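Local coordinates for tailspike protein (Acinetobacter phage vB_ApiP_P1, PDB 6E1R) that probably serves as the phage's receptor-binding depolymerase, a trimeric tailspike that recognises and hydrolyses the capsular polysaccharide of Acinetobacter baumannii, at residues A[517-522]-A[531-536]. Numbering follows the deposited sequence.
Sequences PSFTWS and ATAVGS
With CG of both F519 and W521 set anti to its own carbonyl carbon (chi1 -53° and -59°), the two rings rise from one face of the sheet beside A531. The methyl of A531 lies over one face of the indole, CB 3.9 Å from the centroid of the six-membered ring of W521, a CH-pi contact; F519 CB sits next to it over the same face, 3.9 Å from A531 CB. Alanine suits this place because a short side chain can lie against the six-membered ring next to F519 CB. F519 is opposite A533 in a non-hydrogen-bonded pair, its CD1 3.8 Å from A533 CA and its ring edge turned to the T532 carbonyl; the small A533 lets the ring come this close to the backbone. Y487 meets the indole edge-to-face, and M543 touches F519, W521 and A531, sealing this apolar side against the facing sheet.

T520 and T532 occupy the more exposed face, as beta-branched residues compatible with both strand and solvent. Their backbones exchange two hydrogen bonds: T520 N to T532 O and T532 N to T520 O, each 2.9 Å. A water donates to T520 O and also bonds S522 OG and T532 OG1; the latter reaches S448 as well. Beyond the strand end V534 N bonds S518 O from above the carbonyl plane, while the V534 side chain crosses T520's at about a right angle, CG2 against OG1. This is an antiparallel beta hairpin at the edge of a sheet in the C-terminal beta-sandwich domain, its aromatic face turned into the core.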
ATOM      1  N   PRO A 517      -2.446  35.580  45.996  1.00 41.89           N
ATOM      2  CA  PRO A 517      -3.631  35.189  45.200  1.00 40.32           C
ATOM      3  C   PRO A 517      -4.788  34.714  46.073  1.00 38.64           C
ATOM      4  O   PRO A 517      -5.200  33.549  46.060  1.00 36.28           O
ATOM      5  CB  PRO A 517      -3.070  34.078  44.307  1.00 44.39           C
ATOM      6  CG  PRO A 517      -2.012  33.445  45.148  1.00 42.51           C
ATOM      7  CD  PRO A 517      -1.387  34.556  45.951  1.00 43.55           C
ATOM      8  N   SER A 518      -5.341  35.642  46.850  1.00 45.28           N
ATOM      9  CA  SER A 518      -6.385  35.342  47.823  1.00 43.56           C
ATOM     10  C   SER A 518      -7.730  35.809  47.282  1.00 41.37           C
ATOM     11  O   SER A 518      -7.917  37.005  47.025  1.00 40.28           O
ATOM     12  CB  SER A 518      -6.080  36.012  49.160  1.00 44.45           C
ATOM     13  OG  SER A 518      -4.748  35.746  49.563  1.00 46.59           O
ATOM     14  N   PHE A 519      -8.667  34.875  47.117  1.00 36.91           N
ATOM     15  CA  PHE A 519      -9.943  35.198  46.495  1.00 37.39           C
ATOM     16  C   PHE A 519     -11.059  34.378  47.127  1.00 34.73           C
ATOM     17  O   PHE A 519     -10.851  33.243  47.565  1.00 31.25           O
ATOM     18  CB  PHE A 519      -9.904  34.952  44.981  1.00 35.27           C
ATOM     19  CG  PHE A 519      -8.764  35.641  44.289  1.00 32.44           C
ATOM     20  CD1 PHE A 519      -8.836  36.989  43.986  1.00 29.88           C
ATOM     21  CD2 PHE A 519      -7.616  34.943  43.957  1.00 32.00           C
ATOM     22  CE1 PHE A 519      -7.784  37.628  43.357  1.00 32.47           C
ATOM     23  CE2 PHE A 519      -6.564  35.575  43.326  1.00 34.62           C
ATOM     24  CZ  PHE A 519      -6.649  36.920  43.025  1.00 33.66           C
ATOM     25  N   THR A 520     -12.249  34.973  47.164  1.00 33.43           N
ATOM     26  CA  THR A 520     -13.483  34.284  47.514  1.00 32.71           C
ATOM     27  C   THR A 520     -14.303  34.078  46.247  1.00 36.40           C
ATOM     28  O   THR A 520     -14.367  34.964  45.390  1.00 40.67           O
ATOM     29  CB  THR A 520     -14.287  35.083  48.546  1.00 33.82           C
ATOM     30  OG1 THR A 520     -13.497  35.267  49.728  1.00 31.22           O
ATOM     31  CG2 THR A 520     -15.571  34.354  48.915  1.00 37.09           C
ATOM     32  N   TRP A 521     -14.933  32.912  46.135  1.00 38.69           N
ATOM     33  CA  TRP A 521     -15.516  32.455  44.883  1.00 37.42           C
ATOM     34  C   TRP A 521     -17.038  32.471  44.933  1.00 34.62           C
ATOM     35  O   TRP A 521     -17.644  32.109  45.947  1.00 40.27           O
ATOM     36  CB  TRP A 521     -15.012  31.053  44.545  1.00 39.50           C
ATOM     37  CG  TRP A 521     -13.528  31.020  44.426  1.00 45.03           C
ATOM     38  CD1 TRP A 521     -12.630  30.720  45.409  1.00 47.30           C
ATOM     39  CD2 TRP A 521     -12.759  31.331  43.260  1.00 42.54           C
ATOM     40  NE1 TRP A 521     -11.349  30.814  44.923  1.00 45.86           N
ATOM     41  CE2 TRP A 521     -11.402  31.187  43.605  1.00 43.88           C
ATOM     42  CE3 TRP A 521     -13.088  31.711  41.956  1.00 44.23           C
ATOM     43  CZ2 TRP A 521     -10.373  31.410  42.693  1.00 43.76           C
ATOM     44  CZ3 TRP A 521     -12.066  31.931  41.052  1.00 44.21           C
ATOM     45  CH2 TRP A 521     -10.726  31.783  41.424  1.00 43.96           C
ATOM     46  N   SER A 522     -17.642  32.895  43.826  1.00 37.58           N
ATOM     47  CA  SER A 522     -19.089  32.963  43.691  1.00 36.65           C
ATOM     48  C   SER A 522     -19.454  32.678  42.242  1.00 37.37           C
ATOM     49  O   SER A 522     -18.587  32.528  41.376  1.00 37.24           O
ATOM     50  CB  SER A 522     -19.631  34.328  44.125  1.00 37.57           C
ATOM     51  OG  SER A 522     -19.105  35.362  43.310  1.00 35.43           O
ATOM     52  N   ALA A 531     -14.204  35.681  40.972  1.00 39.16           N
ATOM     53  CA  ALA A 531     -13.236  35.758  42.057  1.00 40.91           C
ATOM     54  C   ALA A 531     -13.235  37.170  42.626  1.00 47.11           C
ATOM     55  O   ALA A 531     -13.153  38.145  41.871  1.00 52.66           O
ATOM     56  CB  ALA A 531     -11.834  35.382  41.573  1.00 42.13           C
ATOM     57  N   THR A 532     -13.325  37.276  43.948  1.00 43.17           N
ATOM     58  CA  THR A 532     -13.317  38.556  44.644  1.00 42.47           C
ATOM     59  C   THR A 532     -12.073  38.650  45.514  1.00 41.82           C
ATOM     60  O   THR A 532     -11.815  37.760  46.330  1.00 43.31           O
ATOM     61  CB  THR A 532     -14.575  38.727  45.499  1.00 39.75           C
ATOM     62  OG1 THR A 532     -15.736  38.591  44.671  1.00 37.26           O
ATOM     63  CG2 THR A 532     -14.587  40.096  46.161  1.00 34.54           C
ATOM     64  N   ALA A 533     -11.312  39.731  45.346  1.00 40.32           N
ATOM     65  CA  ALA A 533     -10.062  39.889  46.076  1.00 41.04           C
ATOM     66  C   ALA A 533     -10.315  39.964  47.578  1.00 44.86           C
ATOM     67  O   ALA A 533     -11.295  40.560  48.034  1.00 45.08           O
ATOM     68  CB  ALA A 533      -9.329  41.144  45.603  1.00 40.21           C
ATOM     69  N   VAL A 534      -9.417  39.353  48.349  1.00 40.68           N
ATOM     70  CA  VAL A 534      -9.545  39.250  49.797  1.00 37.33           C
ATOM     71  C   VAL A 534      -8.419  40.044  50.445  1.00 38.15           C
ATOM     72  O   VAL A 534      -7.254  39.919  50.050  1.00 43.84           O
ATOM     73  CB  VAL A 534      -9.517  37.781  50.255  1.00 37.29           C
ATOM     74  CG1 VAL A 534      -9.504  37.691  51.772  1.00 27.97           C
ATOM     75  CG2 VAL A 534     -10.708  37.031  49.682  1.00 41.96           C
ATOM     76  N   GLY A 535      -8.767  40.852  51.441  1.00 42.92           N
ATOM     77  CA  GLY A 535      -7.750  41.569  52.193  1.00 39.27           C
ATOM     78  C   GLY A 535      -7.091  42.642  51.352  1.00 37.93           C
ATOM     79  O   GLY A 535      -7.760  43.491  50.751  1.00 37.05           O
ATOM     80  N   SER A 536      -5.762  42.608  51.303  1.00 40.34           N
ATOM     81  CA  SER A 536      -4.983  43.594  50.568  1.00 41.96           C
ATOM     82  C   SER A 536      -4.707  43.181  49.131  1.00 44.21           C
ATOM     83  O   SER A 536      -3.997  43.901  48.423  1.00 47.32           O
ATOM     84  CB  SER A 536      -3.655  43.858  51.287  1.00 46.19           C
ATOM     85  OG  SER A 536      -3.871  44.246  52.633  1.00 52.08           O
TER
HETATM   86  O   HOH W   1     -16.707  35.892  44.644  1.00 30.95           O